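Local structure of NAD-dependent epimerase/dehydratase (Methylobacillus flagellatus KT, 3GPI) at residues L62-L67 / E97-Q102; V104-S109 / S149-F154; Q216-H221 / P264-G269. The protein is of unknown function but belongs to the NAD-dependent epimerase/dehydratase family and so probably binds a dinucleotide cofactor on a Rossmann-type fold. One frame throughout, in Å; residues are numbered along the deposited sequence. Where two conformers were deposited one is given.

Contact 1 of 3, residues L62-L67 / E97-Q102; sequences LRPEIL and EGAPLQ
Arg-63 and Glu-65 make the polar links to the loop 97-102. Arg-63 NH2 donates to Gly-98 O at 2.9 Å, a bent bond (146° at the hydrogen) whose donor stands above the carbonyl plane. The other link joins two backbones, Gln-102 N to Glu-65 O at 2.7 Å, and is much straighter. Beside it, Glu-65 CA makes a CA-H...O contact with Pro-100 O at 3.4 Å; Pro-100 is the centre of an inverse gamma turn. Packing contacts accompany these bonds. Pro-100 CD lies over one face of the Arg-63 guanidinium, 3.4 Å from NH1. The bend at chi3 (59°) folds the guanidinium back over the proline, which the arginine crosses at about a right angle. Pro-64 CD rests on Ala-99 CB, and Leu-101 CD1 reaches Leu-67 CB at 4.0 Å. Glu-65 and Gln-102 run side by side, with Gln-102 OE1 against CB and CG of the glutamate, whose OE1 accepts from Lys-5 N. Pro-64 O is buried without a polar partner. The contact joins the loop leading into strand 66-69, and that strand's first residues, to the loop between helix 86-95 and strand 103-109, with strand 6-9 pairing alongside and helix 86-95 packing on Leu-67.

Contact 2 of 3, residues V104-S109 / S149-F154; sequences VFFVSS and STILRF
Val-104 to Ser-109 and Ser-149 to Phe-154 pair as parallel strands of a Rossmann-type sheet, joined by a beta-alpha-beta crossover through helix 132-143. Five backbone bonds hold the pair, among them Leu-152 N to Phe-106 O at 2.8 Å. Toward the end the geometry changes: Phe-154 N lies 3.1 Å from Ser-108 O but 58° out of its carbonyl plane, and the acceptors Ser-108 O and Leu-152 O come within 3.3 Å of each other.

Arg-153 shows how a long polar side chain can cross a sheet face. With CG opposite the carbonyl carbon (chi1 -73°), the chain sets out on the face that also carries Phe-106, Ser-108 and Ile-151. Its CB stands 4.0 Å from Ser-109 O. CG passes Ser-108 OG at 3.8 Å, and CD keeps a looser 4.2 Å from Ser-109 O. From CG the chain runs extended to NE, and Ser-108 OG lies at the edge of the guanidinium, near its plane. At the tip, NH2 forms a salt bridge with Glu-141 OE1 and NH1 bonds to Tyr-113 OH. Because Glu-141 OE2 also bonds to Ser-108 OG, one carboxylate of helix 132-143 ties both strands together, and this pairing probably offsets the cost of burying the arginine's charge.

On the face of Phe-105 and Leu-152, helix 187-201 packs against these two side chains. There Phe-105 runs alongside Thr-150, with CD1 3.7 Å from the threonine CB. Further along, Val-107 CG1 makes a CH-pi contact over one face of Phe-154, 4.0 Å from the ring centroid and 20° off its normal, while Leu-152 CB lies in the plane of that ring at its edge.

Contact 3 of 3, residues Q216-H221 / P264-G269; sequences QPLPVH and PDYVSG
Gln-216 meets the start of helix 266-277 with both its backbone and its side chain. Its carbonyl O accepts from a water at 2.7 Å, and that water in turn accepts a weak bond from Tyr-266 N at 2.9 Å; the same water sits in the plane of the tyrosine ring, at its edge. The glutamine side chain is extended beyond CG and runs alongside Asp-265, both pointing the same way, so that CB, CG and CD all brush the aspartate CB and NE2 arrives 3.2 Å from OD2. The other end of the amide approaches the tyrosine: OE1 is 4.1 Å from Tyr-266 CE2, at the ring edge, with amide and ring planes 85° apart.

The aspartate beside Gln-216 is the N-cap of helix 266-277. Its OD1 takes two weak capping bonds, from Val-267 N at 3.1 Å and Ser-268 N at 3.3 Å.

Leu-218 comes next, on the short strand 218-219 that runs antiparallel to strand 181-186 and leads straight into helix 220-230. Its CG is wedged between the backbone N and the carbonyl carbon (chi1 74°), which sends CD1 over a face of the Tyr-266 ring, 3.7 Å from the centroid and 18° off the normal. Val-267 CG2 covers the opposite face, and Trp-226 of helix 220-230 meets the tyrosine edge-to-face. An alanine in place of Tyr-266 would take away the ring between Leu-218 CD1 and Val-267 CG2, and would probably open a gap there and let Trp-226 turn more freely. Pro-219, at the N-cap of helix 220-230, leads into the helix whose Leu-223 and Trp-226 come back against Tyr-266.

Overall arrangement
Followed from the N terminus, the chain closes three loops in series, none enclosing or crossing another. Contact 1 comes first, bringing 97-102 back to 62-67 after an excursion through helices 71-76 and 86-95. Contact 2 follows, returning 149-154 to 104-109 by way of helix 132-143. These two touch within one sheet, where Leu-67 O and Phe-105 N lie 2.8 Å apart in a probable hydrogen bond. Contact 3 joins 216-221 to the final helix, its centre about 22 Å from that of contact 2 and on the opposite side of the chain's centre from contact 1. Strand 218-219 still links it to the common sheet through strand 181-186.

Contact 1 of 3, residues L62-L67 / E97-Q102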
# COMPACT_ATOMS: atom_id res chain seq x y z
N LEU A 62 -12.07 -6.60 -20.86
CA LEU A 62 -10.74 -6.01 -20.82
C LEU A 62 -9.64 -7.05 -20.98
O LEU A 62 -8.49 -6.72 -21.29
CB LEU A 62 -10.51 -5.28 -19.49
CG LEU A 62 -11.43 -4.08 -19.25
CD1 LEU A 62 -11.30 -3.65 -17.77
CD2 LEU A 62 -11.07 -2.96 -20.20
N ARG A 63 -9.98 -8.30 -20.77
CA ARG A 63 -9.03 -9.41 -20.87
C ARG A 63 -7.66 -9.12 -20.23
O ARG A 63 -6.63 -9.27 -20.86
CB ARG A 63 -8.88 -9.83 -22.34
CG ARG A 63 -10.21 -10.37 -22.88
CD ARG A 63 -10.09 -11.10 -24.22
NE ARG A 63 -9.16 -12.24 -24.08
CZ ARG A 63 -9.41 -13.34 -23.39
NH1 ARG A 63 -8.45 -14.26 -23.28
NH2 ARG A 63 -10.59 -13.59 -22.85
N PRO A 64 -7.66 -8.73 -18.95
CA PRO A 64 -6.35 -8.45 -18.36
C PRO A 64 -5.54 -9.74 -18.15
O PRO A 64 -6.11 -10.80 -17.86
CB PRO A 64 -6.72 -7.85 -16.99
CG PRO A 64 -8.02 -8.56 -16.65
CD PRO A 64 -8.75 -8.51 -17.97
N GLU A 65 -4.21 -9.64 -18.27
CA GLU A 65 -3.34 -10.71 -17.81
C GLU A 65 -2.99 -10.52 -16.34
O GLU A 65 -2.62 -11.49 -15.68
CB GLU A 65 -2.05 -10.70 -18.63
CG GLU A 65 -2.22 -11.46 -19.96
CD GLU A 65 -2.45 -10.59 -21.18
OE1 GLU A 65 -2.04 -9.40 -21.23
OE2 GLU A 65 -3.01 -11.15 -22.16
N ILE A 66 -3.07 -9.28 -15.84
CA ILE A 66 -2.70 -9.00 -14.47
C ILE A 66 -3.82 -8.21 -13.79
O ILE A 66 -4.34 -7.23 -14.37
CB ILE A 66 -1.39 -8.17 -14.39
CG1 ILE A 66 -0.23 -8.85 -15.09
CG2 ILE A 66 -1.03 -7.80 -12.94
CD1 ILE A 66 0.32 -10.07 -14.41
N LEU A 67 -4.24 -8.66 -12.60
CA LEU A 67 -5.11 -7.86 -11.74
C LEU A 67 -4.31 -7.29 -10.59
O LEU A 67 -3.62 -8.06 -9.92
CB LEU A 67 -6.22 -8.74 -11.18
CG LEU A 67 -7.12 -8.10 -10.11
CD1 LEU A 67 -7.90 -6.90 -10.64
CD2 LEU A 67 -8.07 -9.17 -9.55
N GLU A 97 -13.74 -14.47 -14.79
CA GLU A 97 -13.77 -15.78 -15.40
C GLU A 97 -13.91 -15.60 -16.91
O GLU A 97 -14.92 -15.07 -17.46
CB GLU A 97 -14.87 -16.68 -14.82
CG GLU A 97 -14.76 -18.14 -15.27
CD GLU A 97 -15.44 -19.12 -14.32
OE1 GLU A 97 -15.19 -20.34 -14.44
OE2 GLU A 97 -16.21 -18.67 -13.46
N GLY A 98 -12.88 -16.07 -17.58
CA GLY A 98 -12.75 -15.96 -19.02
C GLY A 98 -11.54 -15.12 -19.42
O GLY A 98 -11.07 -15.24 -20.55
N ALA A 99 -11.08 -14.23 -18.54
CA ALA A 99 -9.89 -13.42 -18.84
C ALA A 99 -8.66 -14.31 -18.78
O ALA A 99 -8.63 -15.31 -18.06
CB ALA A 99 -9.75 -12.29 -17.80
N PRO A 100 -7.59 -13.93 -19.49
CA PRO A 100 -6.34 -14.67 -19.55
C PRO A 100 -5.48 -14.28 -18.35
O PRO A 100 -4.32 -13.92 -18.50
CB PRO A 100 -5.76 -14.19 -20.86
CG PRO A 100 -6.17 -12.76 -20.92
CD PRO A 100 -7.59 -12.75 -20.35
N LEU A 101 -6.07 -14.38 -17.17
CA LEU A 101 -5.42 -13.89 -15.97
C LEU A 101 -4.24 -14.76 -15.56
O LEU A 101 -4.37 -15.98 -15.37
CB LEU A 101 -6.49 -13.84 -14.86
CG LEU A 101 -6.13 -13.16 -13.54
CD1 LEU A 101 -5.85 -11.71 -13.84
CD2 LEU A 101 -7.33 -13.28 -12.57
N GLN A 102 -3.07 -14.13 -15.43
CA GLN A 102 -1.83 -14.84 -15.09
C GLN A 102 -1.36 -14.56 -13.67
O GLN A 102 -0.60 -15.34 -13.11
CB GLN A 102 -0.72 -14.43 -16.05
CG GLN A 102 -0.96 -14.89 -17.49
CD GLN A 102 0.04 -14.29 -18.46
OE1 GLN A 102 0.46 -13.13 -18.30
NE2 GLN A 102 0.37 -15.04 -19.50

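Contact 2 of 3, residues V104-S109 / S149-F154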
# COMPACT_ATOMS: atom_id res chain seq x y z
N VAL A 104 -2.39 -12.25 -9.81
CA VAL A 104 -3.10 -11.27 -9.00
C VAL A 104 -2.14 -10.64 -7.99
O VAL A 104 -1.52 -11.35 -7.22
CB VAL A 104 -4.25 -11.90 -8.24
CG1 VAL A 104 -4.93 -10.85 -7.37
CG2 VAL A 104 -5.24 -12.52 -9.20
N PHE A 105 -2.00 -9.32 -8.00
CA PHE A 105 -1.29 -8.60 -6.94
C PHE A 105 -2.32 -8.01 -6.01
O PHE A 105 -3.20 -7.24 -6.45
CB PHE A 105 -0.39 -7.49 -7.52
CG PHE A 105 0.75 -8.00 -8.34
CD1 PHE A 105 1.93 -8.38 -7.71
CD2 PHE A 105 0.66 -8.17 -9.72
CE1 PHE A 105 2.99 -8.85 -8.44
CE2 PHE A 105 1.74 -8.65 -10.46
CZ PHE A 105 2.90 -9.00 -9.83
N PHE A 106 -2.26 -8.38 -4.72
CA PHE A 106 -3.28 -7.94 -3.80
C PHE A 106 -2.63 -7.04 -2.76
O PHE A 106 -1.68 -7.48 -2.07
CB PHE A 106 -3.91 -9.18 -3.15
CG PHE A 106 -4.91 -8.86 -2.07
CD1 PHE A 106 -6.21 -8.49 -2.39
CD2 PHE A 106 -4.54 -8.94 -0.74
CE1 PHE A 106 -7.15 -8.18 -1.38
CE2 PHE A 106 -5.46 -8.64 0.28
CZ PHE A 106 -6.75 -8.25 -0.04
N VAL A 107 -3.15 -5.82 -2.62
CA VAL A 107 -2.60 -4.87 -1.66
C VAL A 107 -3.30 -5.09 -0.34
O VAL A 107 -4.47 -4.80 -0.15
CB VAL A 107 -2.73 -3.41 -2.12
CG1 VAL A 107 -2.13 -2.46 -1.09
CG2 VAL A 107 -2.07 -3.20 -3.50
N SER A 108 -2.52 -5.60 0.59
CA SER A 108 -2.99 -5.84 1.96
C SER A 108 -2.35 -4.81 2.87
O SER A 108 -1.85 -3.78 2.42
CB SER A 108 -2.56 -7.25 2.31
OG SER A 108 -3.01 -7.65 3.61
N SER A 109 -2.36 -5.08 4.18
CA SER A 109 -1.86 -4.15 5.17
C SER A 109 -1.05 -4.86 6.24
O SER A 109 -1.42 -5.95 6.66
CB SER A 109 -3.07 -3.54 5.89
OG SER A 109 -2.65 -2.73 6.99
N SER A 149 -0.39 -15.57 -7.40
CA SER A 149 -0.65 -14.29 -6.73
C SER A 149 0.48 -13.89 -5.82
O SER A 149 1.27 -14.70 -5.40
CB SER A 149 -1.94 -14.39 -5.92
OG SER A 149 -1.84 -15.35 -4.90
N THR A 150 0.50 -12.60 -5.51
CA THR A 150 1.44 -12.00 -4.59
C THR A 150 0.64 -11.05 -3.73
O THR A 150 0.01 -10.12 -4.23
CB THR A 150 2.50 -11.22 -5.33
OG1 THR A 150 3.25 -12.13 -6.15
CG2 THR A 150 3.45 -10.52 -4.32
N ILE A 151 0.69 -11.30 -2.43
CA ILE A 151 0.09 -10.41 -1.44
C ILE A 151 1.18 -9.42 -1.02
O ILE A 151 2.32 -9.78 -0.73
CB ILE A 151 -0.34 -11.24 -0.24
CG1 ILE A 151 -1.52 -12.14 -0.61
CG2 ILE A 151 -0.70 -10.34 0.95
CD1 ILE A 151 -1.69 -13.26 0.38
N LEU A 152 0.78 -8.15 -1.03
CA LEU A 152 1.68 -7.06 -0.68
C LEU A 152 1.15 -6.40 0.59
O LEU A 152 0.17 -5.63 0.52
CB LEU A 152 1.70 -6.04 -1.83
CG LEU A 152 2.18 -6.68 -3.14
CD1 LEU A 152 1.89 -5.72 -4.28
CD2 LEU A 152 3.63 -7.08 -3.09
N ARG A 153 1.76 -6.71 1.74
CA ARG A 153 1.28 -6.07 2.99
C ARG A 153 1.99 -4.74 3.16
O ARG A 153 3.17 -4.70 3.48
CB ARG A 153 1.59 -6.98 4.18
CG ARG A 153 0.67 -8.20 4.20
CD ARG A 153 0.99 -9.13 5.37
NE ARG A 153 0.15 -10.33 5.29
CZ ARG A 153 0.47 -11.50 5.86
NH1 ARG A 153 1.58 -11.64 6.55
NH2 ARG A 153 -0.35 -12.52 5.68
N PHE A 154 1.27 -3.66 2.80
CA PHE A 154 1.85 -2.32 2.86
C PHE A 154 1.80 -1.81 4.30
O PHE A 154 0.80 -2.01 5.00
CB PHE A 154 0.99 -1.36 2.03
CG PHE A 154 1.34 -1.27 0.56
CD1 PHE A 154 1.47 -0.02 -0.02
CD2 PHE A 154 1.52 -2.40 -0.21
CE1 PHE A 154 1.79 0.09 -1.39
CE2 PHE A 154 1.88 -2.29 -1.57
CZ PHE A 154 1.99 -1.06 -2.17

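Contact 3 of 3, residues Q216-H221 / P264-G269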
# COMPACT_ATOMS: atom_id res chain seq x y z
N GLN A 216 13.53 2.06 7.61
CA GLN A 216 13.74 2.61 8.97
C GLN A 216 12.46 2.85 9.73
O GLN A 216 11.94 3.96 9.72
CB GLN A 216 14.54 3.92 8.91
CG GLN A 216 16.01 3.73 8.45
CD GLN A 216 16.87 4.96 8.70
OE1 GLN A 216 16.85 5.54 9.76
NE2 GLN A 216 17.66 5.37 7.69
N PRO A 217 11.96 1.84 10.43
CA PRO A 217 10.90 2.11 11.40
C PRO A 217 11.47 3.04 12.48
O PRO A 217 12.65 3.01 12.80
CB PRO A 217 10.59 0.73 11.99
CG PRO A 217 11.54 -0.24 11.40
CD PRO A 217 12.47 0.46 10.48
N LEU A 218 10.60 3.84 13.08
CA LEU A 218 11.07 4.66 14.20
C LEU A 218 9.92 4.94 15.13
O LEU A 218 8.75 4.88 14.74
CB LEU A 218 11.79 5.98 13.79
CG LEU A 218 10.92 7.12 13.24
CD1 LEU A 218 11.82 8.37 12.93
CD2 LEU A 218 10.20 6.71 11.97
N PRO A 219 10.24 5.26 16.38
CA PRO A 219 9.19 5.62 17.31
C PRO A 219 8.51 6.91 16.85
O PRO A 219 9.20 7.82 16.34
CB PRO A 219 9.96 5.88 18.62
CG PRO A 219 11.21 5.07 18.50
CD PRO A 219 11.56 5.24 17.02
N VAL A 220 7.21 7.01 17.06
CA VAL A 220 6.43 8.12 16.51
C VAL A 220 6.96 9.48 17.02
O VAL A 220 6.97 10.45 16.29
CB VAL A 220 4.90 7.93 16.75
CG1 VAL A 220 4.52 8.05 18.25
CG2 VAL A 220 4.08 8.86 15.89
N HIS A 221 7.41 9.54 18.26
CA HIS A 221 7.94 10.80 18.76
C HIS A 221 9.21 11.23 18.09
O HIS A 221 9.46 12.41 17.95
CB HIS A 221 8.11 10.78 20.31
CG HIS A 221 6.83 11.02 21.04
ND1 HIS A 221 6.56 12.22 21.66
CD2 HIS A 221 5.73 10.23 21.23
CE1 HIS A 221 5.35 12.16 22.20
NE2 HIS A 221 4.83 10.97 21.96
N PRO A 264 14.38 5.66 0.64
CA PRO A 264 14.77 4.53 1.51
C PRO A 264 14.28 4.71 2.95
O PRO A 264 14.12 3.73 3.65
CB PRO A 264 16.30 4.48 1.39
CG PRO A 264 16.65 5.27 0.19
CD PRO A 264 15.54 6.25 -0.06
N ASP A 265 14.08 5.95 3.40
CA ASP A 265 13.70 6.19 4.78
C ASP A 265 12.96 7.53 4.85
O ASP A 265 12.87 8.26 3.85
CB ASP A 265 14.94 6.18 5.67
CG ASP A 265 16.01 7.09 5.14
OD1 ASP A 265 15.72 8.28 5.01
OD2 ASP A 265 17.08 6.59 4.75
N TYR A 266 12.45 7.85 6.04
CA TYR A 266 11.62 9.03 6.25
C TYR A 266 12.38 10.34 5.96
O TYR A 266 11.76 11.34 5.59
CB TYR A 266 11.09 9.02 7.70
CG TYR A 266 12.19 9.30 8.72
CD1 TYR A 266 12.34 10.58 9.25
CD2 TYR A 266 13.06 8.29 9.16
CE1 TYR A 266 13.32 10.88 10.18
CE2 TYR A 266 14.07 8.57 10.10
CZ TYR A 266 14.16 9.86 10.62
OH TYR A 266 15.14 10.14 11.55
N VAL A 267 13.69 10.32 6.14
CA VAL A 267 14.51 11.54 5.88
C VAL A 267 14.39 11.95 4.41
O VAL A 267 14.13 13.13 4.10
CB VAL A 267 15.97 11.31 6.26
CG1 VAL A 267 16.88 12.47 5.85
CG2 VAL A 267 16.09 11.12 7.79
N SER A 268 14.51 10.97 3.51
CA SER A 268 14.35 11.19 2.07
C SER A 268 12.92 11.56 1.68
O SER A 268 12.66 12.54 0.96
CB SER A 268 14.78 9.91 1.34
OG SER A 268 16.14 9.68 1.59
N GLY A 269 11.96 10.75 2.13
CA GLY A 269 10.59 10.95 1.75
C GLY A 269 9.99 12.23 2.30
O GLY A 269 9.39 13.01 1.55
O HOH W 1 11.38 5.66 7.65